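Local coordinates for protein Thf1 (Thermosynechococcus elongatus, PDB 5MJR), which associates with the FtsH protease complex involved in photosystem II repair in cyanobacteria, and may take part in photosynthetic membrane biogenesis, at residues 26-31 and 50-55; 146-151 and 189-194; 116-121 and 136-141; 142-147 and 182-187. All coordinates share one frame; numbering follows the deposited sequence. Where two conformers were deposited one is given.

Contact 1 of 4, residues 26-31 and 50-55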
loop_
_atom_site.group_PDB
_atom_site.type_symbol
_atom_site.label_atom_id
_atom_site.label_comp_id
_atom_site.label_asym_id
_atom_site.label_seq_id
_atom_site.Cartn_x
_atom_site.Cartn_y
_atom_site.Cartn_z
ATOM N N ASP A 26 6.546 3.777 -21.418
ATOM C CA ASP A 26 5.639 2.730 -21.870
ATOM C C ASP A 26 4.505 2.534 -20.837
ATOM O O ASP A 26 3.376 2.374 -21.202
ATOM C CB ASP A 26 6.411 1.423 -22.056
ATOM C CG ASP A 26 7.395 1.463 -23.213
ATOM O OD1 ASP A 26 7.053 2.021 -24.324
ATOM O OD2 ASP A 26 8.589 0.962 -22.991
ATOM N N THR A 27 4.880 2.506 -19.559
ATOM C CA THR A 27 3.869 2.343 -18.505
ATOM C C THR A 27 2.821 3.528 -18.549
ATOM O O THR A 27 1.606 3.285 -18.483
ATOM C CB THR A 27 4.596 2.281 -17.132
ATOM O OG1 THR A 27 5.368 1.093 -17.169
ATOM C CG2 THR A 27 3.605 2.224 -15.978
ATOM N N LYS A 28 3.306 4.775 -18.680
ATOM C CA LYS A 28 2.395 5.885 -18.739
ATOM C C LYS A 28 1.540 5.837 -19.995
ATOM O O LYS A 28 0.342 6.087 -19.902
ATOM C CB LYS A 28 3.187 7.164 -18.727
ATOM C CG LYS A 28 3.766 7.509 -17.328
ATOM C CD LYS A 28 4.386 8.914 -17.293
ATOM C CE LYS A 28 5.020 9.263 -15.942
ATOM N NZ LYS A 28 5.618 10.670 -15.888
ATOM N N ARG A 29 2.114 5.451 -21.142
ATOM C CA ARG A 29 1.261 5.357 -22.318
ATOM C C ARG A 29 0.171 4.303 -22.179
ATOM O O ARG A 29 -0.955 4.495 -22.585
ATOM C CB ARG A 29 2.110 4.940 -23.521
ATOM C CG ARG A 29 2.733 6.091 -24.183
ATOM C CD ARG A 29 3.402 5.727 -25.595
ATOM N NE ARG A 29 4.723 5.063 -25.362
ATOM C CZ ARG A 29 5.885 5.697 -25.139
ATOM N NH1 ARG A 29 5.976 7.074 -25.156
ATOM N NH2 ARG A 29 7.001 4.967 -24.961
ATOM N N ALA A 30 0.500 3.169 -21.527
ATOM C CA ALA A 30 -0.462 2.121 -21.259
ATOM C C ALA A 30 -1.613 2.631 -20.365
ATOM O O ALA A 30 -2.779 2.323 -20.561
ATOM C CB ALA A 30 0.198 0.871 -20.734
ATOM N N PHE A 31 -1.223 3.397 -19.362
ATOM C CA PHE A 31 -2.206 3.985 -18.472
ATOM C C PHE A 31 -3.213 4.852 -19.212
ATOM O O PHE A 31 -4.440 4.694 -19.112
ATOM C CB PHE A 31 -1.539 4.770 -17.364
ATOM C CG PHE A 31 -2.535 5.531 -16.465
ATOM C CD1 PHE A 31 -3.260 4.884 -15.533
ATOM C CD2 PHE A 31 -2.800 6.868 -16.706
ATOM C CE1 PHE A 31 -4.222 5.504 -14.806
ATOM C CE2 PHE A 31 -3.769 7.505 -15.963
ATOM C CZ PHE A 31 -4.493 6.802 -14.979
ATOM N N LEU A 50 2.782 7.636 -8.527
ATOM C CA LEU A 50 2.510 6.239 -8.132
ATOM C C LEU A 50 2.958 5.289 -9.263
ATOM O O LEU A 50 3.529 4.226 -9.011
ATOM C CB LEU A 50 1.066 6.052 -7.700
ATOM C CG LEU A 50 0.723 4.702 -7.097
ATOM C CD1 LEU A 50 1.580 4.323 -5.874
ATOM C CD2 LEU A 50 -0.740 4.654 -6.810
ATOM N N LEU A 51 2.611 5.679 -10.522
ATOM C CA LEU A 51 3.005 4.810 -11.660
ATOM C C LEU A 51 4.531 4.643 -11.674
ATOM O O LEU A 51 5.026 3.527 -11.927
ATOM C CB LEU A 51 2.533 5.454 -13.014
ATOM C CG LEU A 51 1.060 5.321 -13.318
ATOM C CD1 LEU A 51 0.763 6.197 -14.543
ATOM C CD2 LEU A 51 0.657 3.879 -13.696
ATOM N N VAL A 52 5.274 5.720 -11.491
ATOM C CA VAL A 52 6.716 5.647 -11.470
ATOM C C VAL A 52 7.233 4.765 -10.307
ATOM O O VAL A 52 8.111 3.926 -10.484
ATOM C CB VAL A 52 7.360 7.052 -11.424
ATOM C CG1 VAL A 52 8.849 7.010 -11.172
ATOM C CG2 VAL A 52 7.020 7.823 -12.751
ATOM N N GLU A 53 6.664 5.039 -9.119
ATOM C CA GLU A 53 7.102 4.307 -7.915
ATOM C C GLU A 53 6.923 2.815 -8.090
ATOM O O GLU A 53 7.876 2.054 -7.782
ATOM C CB GLU A 53 6.271 4.858 -6.713
ATOM C CG GLU A 53 6.661 4.236 -5.405
ATOM C CD GLU A 53 5.881 4.778 -4.240
ATOM O OE1 GLU A 53 4.760 5.341 -4.459
ATOM O OE2 GLU A 53 6.344 4.632 -3.076
ATOM N N ILE A 54 5.806 2.351 -8.587
ATOM C CA ILE A 54 5.558 0.936 -8.754
ATOM C C ILE A 54 6.475 0.381 -9.817
ATOM O O ILE A 54 7.008 -0.689 -9.708
ATOM C CB ILE A 54 4.068 0.667 -9.054
ATOM C CG1 ILE A 54 3.187 1.082 -7.865
ATOM C CG2 ILE A 54 3.872 -0.762 -9.469
ATOM C CD1 ILE A 54 1.733 1.062 -8.124
ATOM N N HIS A 55 6.634 1.157 -10.948
ATOM C CA HIS A 55 7.465 0.653 -12.047
ATOM C C HIS A 55 8.899 0.392 -11.494
ATOM O O HIS A 55 9.525 -0.610 -11.799
ATOM C CB HIS A 55 7.468 1.703 -13.159
ATOM C CG HIS A 55 8.266 1.290 -14.310
ATOM N ND1 HIS A 55 7.691 0.830 -15.483
ATOM C CD2 HIS A 55 9.605 1.300 -14.494
ATOM C CE1 HIS A 55 8.679 0.545 -16.324
ATOM N NE2 HIS A 55 9.862 0.784 -15.747
#
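Helix segments 26-31 and 50-55 pack with their axes 10.2 Å apart at closest approach and their N-to-C directions at 130°, nearer antiparallel than parallel, Lys-28 and Leu-51 having the nearest CA atoms. The polar end of the contact is one bond: Thr-27 OG1 lies 2.9 Å from His-55 ND1, at the edge of the imidazole and near its plane, and either atom could supply the proton. With CG anti to the backbone N (chi1 -180°), His-55 reaches across to the neighbouring helix and presents ND1 to the hydroxyl, which also makes a weak hydrogen bond with the carbonyl of Thr-23. Trading His-55 for an alanine is likely to leave the Thr-27 hydroxyl without its cross-helix mate and open a gap beside it. Next along the interface, Leu-51 spreads its two methyls between two partners: CD2 lies 4.1 Å from Thr-27 CG2, whereas CD1 sits 3.9 Å from Phe-31 CG and meets the ring obliquely, the two side chains crossing at about a right angle. On the outer flank the extended chain of Lys-28 passes Val-52, its CE 4.0 Å from Val-52 CG2, and carries NZ on to a salt bridge with Glu-48. The contact thus joins helix 24-34 to helix 41-58 as a largely buried hairpin of helices. Helix 90-100 packs on the Phe-31 side, where Ala-96 and Ala-100 touch that ring, and Glu-101 just beyond that helix touches Leu-51 and His-55.

Contact 2 of 4, residues 146-151 and 189-194. With SO4 (sulfate ion), chain B.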
loop_
_atom_site.group_PDB
_atom_site.type_symbol
_atom_site.label_atom_id
_atom_site.label_comp_id
_atom_site.label_asym_id
_atom_site.label_seq_id
_atom_site.Cartn_x
_atom_site.Cartn_y
_atom_site.Cartn_z
ATOM N N GLY A 146 13.845 -8.869 1.128
ATOM C CA GLY A 146 13.859 -8.204 -0.127
ATOM C C GLY A 146 13.390 -6.769 -0.009
ATOM O O GLY A 146 13.189 -6.172 1.046
ATOM N N LYS A 147 13.289 -6.136 -1.157
ATOM C CA LYS A 147 13.273 -4.642 -1.287
ATOM C C LYS A 147 12.049 -4.088 -0.534
ATOM O O LYS A 147 10.918 -4.497 -0.751
ATOM C CB LYS A 147 13.167 -4.283 -2.756
ATOM C CG LYS A 147 12.970 -2.808 -3.031
ATOM C CD LYS A 147 14.132 -1.978 -2.658
ATOM C CE LYS A 147 13.917 -0.513 -3.026
ATOM N NZ LYS A 147 15.080 0.270 -2.568
ATOM N N TYR A 148 12.357 -3.142 0.337
ATOM C CA TYR A 148 11.373 -2.404 1.083
ATOM C C TYR A 148 10.958 -1.106 0.369
ATOM O O TYR A 148 11.828 -0.384 -0.144
ATOM C CB TYR A 148 11.944 -2.054 2.462
ATOM C CG TYR A 148 11.123 -1.043 3.258
ATOM C CD1 TYR A 148 10.040 -1.412 3.992
ATOM C CD2 TYR A 148 11.426 0.314 3.199
ATOM C CE1 TYR A 148 9.262 -0.497 4.632
ATOM C CE2 TYR A 148 10.654 1.280 3.842
ATOM C CZ TYR A 148 9.586 0.877 4.581
ATOM O OH TYR A 148 8.820 1.773 5.241
ATOM N N SER A 149 9.659 -0.852 0.397
ATOM C CA SER A 149 9.031 0.388 -0.101
ATOM C C SER A 149 8.271 1.039 1.033
ATOM O O SER A 149 7.640 0.347 1.867
ATOM C CB SER A 149 8.057 -0.020 -1.236
ATOM O OG SER A 149 7.251 1.096 -1.678
ATOM N N ARG A 150 8.121 2.360 0.954
ATOM C CA ARG A 150 7.148 3.032 1.835
ATOM C C ARG A 150 5.772 2.481 1.695
ATOM O O ARG A 150 4.956 2.567 2.594
ATOM C CB ARG A 150 7.191 4.559 1.558
ATOM C CG ARG A 150 6.682 4.948 0.239
ATOM C CD ARG A 150 5.232 5.422 0.314
ATOM N NE ARG A 150 4.679 5.653 -1.003
ATOM C CZ ARG A 150 3.511 6.248 -1.240
ATOM N NH1 ARG A 150 2.733 6.672 -0.221
ATOM N NH2 ARG A 150 3.070 6.281 -2.485
ATOM N N LEU A 151 5.446 1.915 0.501
ATOM C CA LEU A 151 4.147 1.243 0.364
ATOM C C LEU A 151 3.939 0.087 1.322
ATOM O O LEU A 151 2.794 -0.163 1.700
ATOM C CB LEU A 151 3.898 0.867 -1.113
ATOM C CG LEU A 151 3.739 1.996 -2.123
ATOM C CD1 LEU A 151 3.958 1.514 -3.523
ATOM C CD2 LEU A 151 2.404 2.621 -1.910
ATOM N N VAL A 189 9.727 2.190 8.644
ATOM C CA VAL A 189 8.293 2.283 8.756
ATOM C C VAL A 189 7.871 3.545 9.522
ATOM O O VAL A 189 6.944 4.257 9.107
ATOM C CB VAL A 189 7.677 1.025 9.339
ATOM C CG1 VAL A 189 6.210 1.166 9.649
ATOM C CG2 VAL A 189 7.889 -0.180 8.422
ATOM N N LYS A 190 8.488 3.804 10.683
ATOM C CA LYS A 190 8.135 4.987 11.471
ATOM C C LYS A 190 8.295 6.229 10.606
ATOM O O LYS A 190 7.447 7.113 10.615
ATOM C CB LYS A 190 9.014 5.033 12.739
ATOM C CG LYS A 190 8.582 3.978 13.786
ATOM C CD LYS A 190 9.542 4.119 14.954
ATOM C CE LYS A 190 9.245 3.051 15.997
ATOM N NZ LYS A 190 10.017 3.263 17.186
ATOM N N ARG A 191 9.485 6.345 10.017
ATOM C CA ARG A 191 9.782 7.463 9.149
ATOM C C ARG A 191 8.740 7.653 8.063
ATOM O O ARG A 191 8.224 8.759 7.837
ATOM C CB ARG A 191 11.173 7.247 8.534
ATOM C CG ARG A 191 11.516 8.228 7.414
ATOM C CD ARG A 191 12.678 7.681 6.527
ATOM N NE ARG A 191 12.195 6.622 5.652
ATOM C CZ ARG A 191 12.949 5.794 4.942
ATOM N NH1 ARG A 191 14.277 5.847 5.007
ATOM N NH2 ARG A 191 12.355 4.834 4.200
ATOM N N ASP A 192 8.433 6.598 7.361
ATOM C CA ASP A 192 7.549 6.643 6.233
ATOM C C ASP A 192 6.097 6.894 6.646
ATOM O O ASP A 192 5.382 7.586 5.911
ATOM C CB ASP A 192 7.674 5.360 5.394
ATOM C CG ASP A 192 9.020 5.250 4.677
ATOM O OD1 ASP A 192 9.695 6.301 4.513
ATOM O OD2 ASP A 192 9.435 4.142 4.288
ATOM N N LEU A 193 5.678 6.404 7.780
ATOM C CA LEU A 193 4.307 6.655 8.291
ATOM C C LEU A 193 4.158 8.067 8.821
ATOM O O LEU A 193 3.092 8.586 8.695
ATOM C CB LEU A 193 3.834 5.604 9.333
ATOM C CG LEU A 193 3.553 4.202 8.694
ATOM C CD1 LEU A 193 3.174 3.288 9.864
ATOM C CD2 LEU A 193 2.531 4.299 7.595
ATOM N N GLU A 194 5.227 8.609 9.434
ATOM C CA GLU A 194 5.140 10.016 9.877
ATOM C C GLU A 194 4.896 10.848 8.638
ATOM O O GLU A 194 4.095 11.771 8.694
ATOM C CB GLU A 194 6.350 10.446 10.707
ATOM C CG GLU A 194 6.274 11.825 11.286
ATOM C CD GLU A 194 7.005 12.022 12.587
ATOM O OE1 GLU A 194 7.783 11.105 12.952
ATOM O OE2 GLU A 194 6.749 13.114 13.236
HETATM S S SO4 B . 14.965 3.310 1.943
HETATM O O1 SO4 B . 15.287 1.848 2.092
HETATM O O2 SO4 B . 15.449 4.013 3.175
HETATM O O3 SO4 B . 13.474 3.397 1.811
HETATM O O4 SO4 B . 15.590 3.967 0.813
#
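Tyr-148 has CG anti to its own backbone N (chi1 169°), which carries the phenol out to helix 186-198, while Asp-192, its CG beside the backbone N (chi1 -69°), leans its carboxylate back to meet it. Tyr-148 OH donates to Asp-192 OD2 over 2.6 Å, approaching on the anti side of the carboxylate. The acid lies at the ring edge, its plane 9° from that of the ring. The syn side of the same oxygen takes Arg-191 NH2 at 3.0 Å, and Arg-191 NE reaches Asp-192 OD1 at 2.8 Å from above the carboxylate plane. Arg-191 therefore grips its neighbour side-on with two nitrogens, a bend at chi3 turning the guanidinium toward Asp-192. The outer edge of that group holds a sulfate, probably from the crystallisation liquor: Arg-191 NH1 donates to sulfate O2 at 2.8 Å and Arg-191 NH2 to O3 at 3.0 Å, with Lys-188 adding another bond to the ion. Packing completes the contact, Tyr-148 CE1 lying 4.0 Å from Val-189 CG2 and Arg-150 CB 3.6 Å from Asp-192 OD2. The guanidinium of Arg-150 turns off to a salt bridge with Glu-53. Just before helix 150-162, Ser-149 is the N-cap, its OG accepting from Leu-151 N. With two donors on OD2 and a further one on OD1, the carboxylate of Asp-192 is likely to stay ionised, and it ties the loop just ahead of helix 150-162 to the predicted coiled-coil helix through the Tyr-148 to Asp-192 hydrogen bond, with Arg-191 bracing the acid.

Contact 3 of 4, residues 116-121 and 136-141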
loop_
_atom_site.group_PDB
_atom_site.type_symbol
_atom_site.label_atom_id
_atom_site.label_comp_id
_atom_site.label_asym_id
_atom_site.label_seq_id
_atom_site.Cartn_x
_atom_site.Cartn_y
_atom_site.Cartn_z
ATOM N N GLN A 116 -8.856 -8.281 5.967
ATOM C CA GLN A 116 -10.029 -8.050 6.815
ATOM C C GLN A 116 -10.337 -9.213 7.726
ATOM O O GLN A 116 -11.044 -9.055 8.722
ATOM C CB GLN A 116 -11.218 -7.675 5.985
ATOM C CG GLN A 116 -11.056 -6.303 5.311
ATOM C CD GLN A 116 -12.035 -5.985 4.287
ATOM O OE1 GLN A 116 -13.119 -6.497 4.283
ATOM N NE2 GLN A 116 -11.633 -5.087 3.312
ATOM N N GLN A 117 -9.756 -10.397 7.442
ATOM C CA GLN A 117 -9.987 -11.526 8.332
ATOM C C GLN A 117 -9.383 -11.276 9.698
ATOM O O GLN A 117 -9.792 -11.955 10.628
ATOM C CB GLN A 117 -9.412 -12.775 7.784
ATOM C CG GLN A 117 -7.921 -12.763 7.664
ATOM C CD GLN A 117 -7.343 -13.944 7.002
ATOM O OE1 GLN A 117 -6.997 -13.915 5.744
ATOM N NE2 GLN A 117 -7.303 -14.983 7.740
ATOM N N TYR A 118 -8.515 -10.304 9.864
ATOM C CA TYR A 118 -7.899 -9.951 11.171
ATOM C C TYR A 118 -8.688 -8.962 11.980
ATOM O O TYR A 118 -8.244 -8.583 13.067
ATOM C CB TYR A 118 -6.421 -9.584 11.015
ATOM C CG TYR A 118 -5.643 -10.636 10.265
ATOM C CD1 TYR A 118 -5.336 -11.872 10.795
ATOM C CD2 TYR A 118 -5.158 -10.408 8.961
ATOM C CE1 TYR A 118 -4.676 -12.814 10.123
ATOM C CE2 TYR A 118 -4.488 -11.352 8.293
ATOM C CZ TYR A 118 -4.231 -12.595 8.850
ATOM O OH TYR A 118 -3.574 -13.543 8.093
ATOM N N GLN A 119 -9.844 -8.533 11.435
ATOM C CA GLN A 119 -10.609 -7.512 12.093
ATOM C C GLN A 119 -10.908 -7.781 13.581
ATOM O O GLN A 119 -11.328 -8.911 13.912
ATOM C CB GLN A 119 -11.941 -7.371 11.342
ATOM C CG GLN A 119 -12.482 -5.957 11.267
ATOM C CD GLN A 119 -13.474 -5.805 10.081
ATOM O OE1 GLN A 119 -14.550 -6.355 10.211
ATOM N NE2 GLN A 119 -13.061 -5.191 8.889
ATOM N N GLY A 120 -10.574 -6.773 14.436
ATOM C CA GLY A 120 -10.906 -6.773 15.899
ATOM C C GLY A 120 -9.878 -7.292 16.877
ATOM O O GLY A 120 -9.874 -6.863 18.075
ATOM N N ARG A 121 -8.940 -8.051 16.339
ATOM C CA ARG A 121 -7.958 -8.753 17.167
ATOM C C ARG A 121 -7.047 -7.851 17.869
ATOM O O ARG A 121 -6.654 -6.757 17.347
ATOM C CB ARG A 121 -7.167 -9.775 16.361
ATOM C CG ARG A 121 -7.994 -10.820 15.690
ATOM C CD ARG A 121 -7.105 -11.835 14.968
ATOM N NE ARG A 121 -7.899 -12.505 13.937
ATOM C CZ ARG A 121 -7.521 -13.527 13.199
ATOM N NH1 ARG A 121 -6.384 -14.182 13.376
ATOM N NH2 ARG A 121 -8.335 -13.869 12.179
ATOM N N SER A 136 -0.577 -17.512 9.190
ATOM C CA SER A 136 -1.469 -17.533 8.059
ATOM C C SER A 136 -1.195 -16.427 7.013
ATOM O O SER A 136 -0.569 -15.454 7.366
ATOM C CB SER A 136 -2.955 -17.365 8.648
ATOM O OG SER A 136 -3.222 -15.997 9.229
ATOM N N ALA A 137 -1.683 -16.633 5.796
ATOM C CA ALA A 137 -1.661 -15.570 4.766
ATOM C C ALA A 137 -2.945 -14.742 4.931
ATOM O O ALA A 137 -4.022 -15.281 5.124
ATOM C CB ALA A 137 -1.591 -16.157 3.367
ATOM N N PRO A 138 -2.810 -13.407 4.814
ATOM C CA PRO A 138 -1.628 -12.638 4.389
ATOM C C PRO A 138 -0.701 -12.143 5.508
ATOM O O PRO A 138 0.294 -11.490 5.211
ATOM C CB PRO A 138 -2.249 -11.448 3.677
ATOM C CG PRO A 138 -3.502 -11.197 4.494
ATOM C CD PRO A 138 -4.030 -12.620 4.716
ATOM N N LEU A 139 -1.008 -12.507 6.774
ATOM C CA LEU A 139 -0.143 -12.023 7.853
ATOM C C LEU A 139 1.333 -12.374 7.641
ATOM O O LEU A 139 2.244 -11.674 8.042
ATOM C CB LEU A 139 -0.678 -12.608 9.188
ATOM C CG LEU A 139 0.106 -12.221 10.426
ATOM C CD1 LEU A 139 0.225 -10.737 10.700
ATOM C CD2 LEU A 139 -0.455 -12.951 11.604
ATOM N N ASN A 140 1.563 -13.570 7.024
ATOM C CA ASN A 140 2.889 -13.992 6.723
ATOM C C ASN A 140 3.764 -13.003 5.915
ATOM O O ASN A 140 4.982 -13.019 5.980
ATOM C CB ASN A 140 2.935 -15.342 5.996
ATOM C CG ASN A 140 2.278 -15.308 4.612
ATOM O OD1 ASN A 140 1.326 -14.615 4.351
ATOM N ND2 ASN A 140 2.851 -16.151 3.707
ATOM N N SER A 141 3.069 -12.133 5.144
ATOM C CA SER A 141 3.725 -11.115 4.389
ATOM C C SER A 141 4.352 -9.993 5.206
ATOM O O SER A 141 5.113 -9.209 4.701
ATOM C CB SER A 141 2.794 -10.515 3.306
ATOM O OG SER A 141 1.815 -9.706 3.783
HETATM O O HOH W 1 -5.364 -16.102 11.599
#
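Tyr-118 OH is the hub where segments 116-121 and 136-141 meet: it donates to Ser-136 OG at 2.7 Å and accepts from the backbone, Leu-139 N lying 3.1 Å from it with an N-H...O angle of 151°. Ser-136 OG and the Pro-138 ring both come to the edge of the tyrosine, Pro-138 CD being 3.8 Å from Tyr-118 CE2. Leu-139 CB approaches obliquely, 3.6 Å from Tyr-118 CZ. One face of the phenol ring is covered from its own segment by Gln-117 CG, 3.7 Å above the centre. In turn, Tyr-118 CD1 lies over the centre of the Arg-121 guanidinium, which is brought back by the type II turn from Tyr-118 to Arg-121. Arg-121 NH2 bonds to Gln-117 O at 2.9 Å, and NH1 reaches Ser-136 OG through a water at the guanidinium edge. Further out, in the other loop, the peptide before Pro-138 is cis, and Pro-138 O accepts from both the backbone N and OG of Ser-141. Helix 123-131, which connects the two loops, supplies Ile-126 against Tyr-118 and Glu-129 as the stronger polar partner of Ser-136. Donating one bond and accepting another, the tyrosine hydroxyl is satisfied at its buried end, and these two bonds, with the packing round the ring, join the loops at the two ends of helix 123-131.

Contact 4 of 4, residues 142-147 and 182-187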
loop_
_atom_site.group_PDB
_atom_site.type_symbol
_atom_site.label_atom_id
_atom_site.label_comp_id
_atom_site.label_asym_id
_atom_site.label_seq_id
_atom_site.Cartn_x
_atom_site.Cartn_y
_atom_site.Cartn_z
ATOM N N LEU A 142 4.057 -9.950 6.531
ATOM C CA LEU A 142 4.835 -9.069 7.399
ATOM C C LEU A 142 6.253 -9.546 7.590
ATOM O O LEU A 142 7.143 -8.726 7.974
ATOM C CB LEU A 142 4.181 -8.952 8.748
ATOM C CG LEU A 142 2.856 -8.222 8.812
ATOM C CD1 LEU A 142 2.525 -7.924 10.293
ATOM C CD2 LEU A 142 2.619 -7.063 7.975
ATOM N N ASN A 143 6.502 -10.820 7.292
ATOM C CA ASN A 143 7.864 -11.355 7.273
ATOM C C ASN A 143 8.569 -11.025 5.948
ATOM O O ASN A 143 8.842 -11.884 5.120
ATOM C CB ASN A 143 7.843 -12.839 7.557
ATOM C CG ASN A 143 7.499 -13.175 8.991
ATOM O OD1 ASN A 143 7.896 -12.427 9.892
ATOM N ND2 ASN A 143 6.776 -14.295 9.167
ATOM N N HIS A 144 8.729 -9.729 5.761
ATOM C CA HIS A 144 9.158 -9.188 4.486
ATOM C C HIS A 144 10.669 -9.173 4.400
ATOM O O HIS A 144 11.299 -8.422 5.203
ATOM C CB HIS A 144 8.653 -7.755 4.400
ATOM C CG HIS A 144 8.908 -7.135 3.049
ATOM N ND1 HIS A 144 8.121 -7.473 1.984
ATOM C CD2 HIS A 144 9.881 -6.320 2.626
ATOM C CE1 HIS A 144 8.631 -6.835 0.933
ATOM N NE2 HIS A 144 9.682 -6.113 1.300
ATOM N N THR A 145 11.173 -9.862 3.403
ATOM C CA THR A 145 12.605 -9.795 3.032
ATOM C C THR A 145 12.689 -9.239 1.591
ATOM O O THR A 145 11.736 -9.249 0.877
ATOM C CB THR A 145 13.240 -11.184 3.253
ATOM O OG1 THR A 145 12.764 -12.116 2.269
ATOM C CG2 THR A 145 12.898 -11.700 4.670
ATOM N N GLY A 146 13.845 -8.869 1.128
ATOM C CA GLY A 146 13.859 -8.204 -0.127
ATOM C C GLY A 146 13.390 -6.769 -0.009
ATOM O O GLY A 146 13.189 -6.172 1.046
ATOM N N LYS A 147 13.289 -6.136 -1.157
ATOM C CA LYS A 147 13.273 -4.642 -1.287
ATOM C C LYS A 147 12.049 -4.088 -0.534
ATOM O O LYS A 147 10.918 -4.497 -0.751
ATOM C CB LYS A 147 13.167 -4.283 -2.756
ATOM C CG LYS A 147 12.970 -2.808 -3.031
ATOM C CD LYS A 147 14.132 -1.978 -2.658
ATOM C CE LYS A 147 13.917 -0.513 -3.026
ATOM N NZ LYS A 147 15.080 0.270 -2.568
ATOM N N ILE A 182 9.307 -8.969 13.617
ATOM C CA ILE A 182 9.284 -9.073 12.162
ATOM C C ILE A 182 10.511 -8.423 11.574
ATOM O O ILE A 182 11.045 -7.446 12.112
ATOM C CB ILE A 182 7.948 -8.507 11.614
ATOM C CG1 ILE A 182 7.831 -7.014 11.794
ATOM C CG2 ILE A 182 6.761 -9.267 12.142
ATOM C CD1 ILE A 182 6.624 -6.327 11.159
ATOM N N PRO A 183 10.907 -8.878 10.337
ATOM C CA PRO A 183 12.078 -8.358 9.657
ATOM C C PRO A 183 11.806 -7.096 8.864
ATOM O O PRO A 183 12.751 -6.495 8.314
ATOM C CB PRO A 183 12.538 -9.526 8.762
ATOM C CG PRO A 183 11.281 -10.271 8.529
ATOM C CD PRO A 183 10.465 -10.152 9.732
ATOM N N LEU A 184 10.530 -6.709 8.759
ATOM C CA LEU A 184 10.241 -5.440 8.137
ATOM C C LEU A 184 11.002 -4.353 8.913
ATOM O O LEU A 184 11.014 -4.354 10.136
ATOM C CB LEU A 184 8.714 -5.234 8.146
ATOM C CG LEU A 184 8.070 -4.223 7.344
ATOM C CD1 LEU A 184 8.166 -4.391 5.879
ATOM C CD2 LEU A 184 6.649 -4.065 7.773
ATOM N N PRO A 185 11.651 -3.391 8.244
ATOM C CA PRO A 185 12.520 -2.439 9.000
ATOM C C PRO A 185 11.704 -1.341 9.647
ATOM O O PRO A 185 11.280 -0.308 9.068
ATOM C CB PRO A 185 13.418 -1.879 7.895
ATOM C CG PRO A 185 12.547 -1.966 6.675
ATOM C CD PRO A 185 11.816 -3.240 6.805
ATOM N N ILE A 186 11.421 -1.574 10.917
ATOM C CA ILE A 186 10.467 -0.729 11.641
ATOM C C ILE A 186 10.972 0.757 11.773
ATOM O O ILE A 186 10.134 1.666 11.779
ATOM C CB ILE A 186 10.090 -1.334 13.032
ATOM C CG1 ILE A 186 9.112 -2.542 12.848
ATOM C CG2 ILE A 186 9.354 -0.367 13.895
ATOM C CD1 ILE A 186 7.759 -2.222 12.237
ATOM N N GLU A 187 12.281 1.019 11.788
ATOM C CA GLU A 187 12.671 2.435 11.835
ATOM C C GLU A 187 12.314 3.203 10.559
ATOM O O GLU A 187 11.935 4.374 10.591
ATOM C CB GLU A 187 14.141 2.692 12.241
ATOM C CG GLU A 187 14.482 2.309 13.718
ATOM C CD GLU A 187 13.590 3.049 14.759
ATOM O OE1 GLU A 187 13.704 4.313 14.815
ATOM O OE2 GLU A 187 12.794 2.363 15.504
#
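Leu-184 and Ile-182 press against Leu-142 and His-144, and this buried side is the close-fitting part of the contact. Leu-184 CD1 reaches His-144 CB at 3.7 Å, coming obliquely to the imidazole, while Leu-142 O sits 3.7 Å from Ile-182 CB and 3.8 Å from Leu-184 CB. The same oxygen takes a weak bond from His-144 N, which closes the inverse gamma turn centred on Asn-143. His-144 is held by its own loop: with CG anti to the backbone N (chi1 -174°), the ring points toward the Lys-147 carbonyl and NE2 donates to Lys-147 O at 2.9 Å, that oxygen lying in the ring plane. Replacing His-144 by an alanine would probably leave the Lys-147 carbonyl without this donor and Leu-184 CD1 with less to pack on. Leu-156 of helix 150-162 backs both Leu-142 and Leu-184 inside. Exposed Pro-183 forms the solvent-side rim: its CD still comes within 3.4 Å of Asn-143 OD1, but Thr-145 CG2 only skirts Pro-183 CG at 4.4 Å. Here the loop 142-147 and the residues leading into helix 186-198 pack side by side, the former as a lead-in to helix 150-162, the latter with Pro-185 at the N-cap.

Contacts 2 and 4 form one continuous unit: their centres lie 9 Å apart, they share Gly-146 and Lys-147, both use helix 186-198, and Tyr-148 CD1 packs 3.7 Å from Pro-185 CG. Contact 1 joins this unit by charge, Glu-53 OE1 meeting Arg-150 NH2 at 2.8 Å, although the centres of contacts 1 and 2 are 20 Å apart. Contact 3 adjoins contact 4 only in sequence, at 141-142, with centres about 16 Å apart; it lies across the chain's centre from contact 1, their centres about 30 Å apart. The bound sulfate belongs to contact 2.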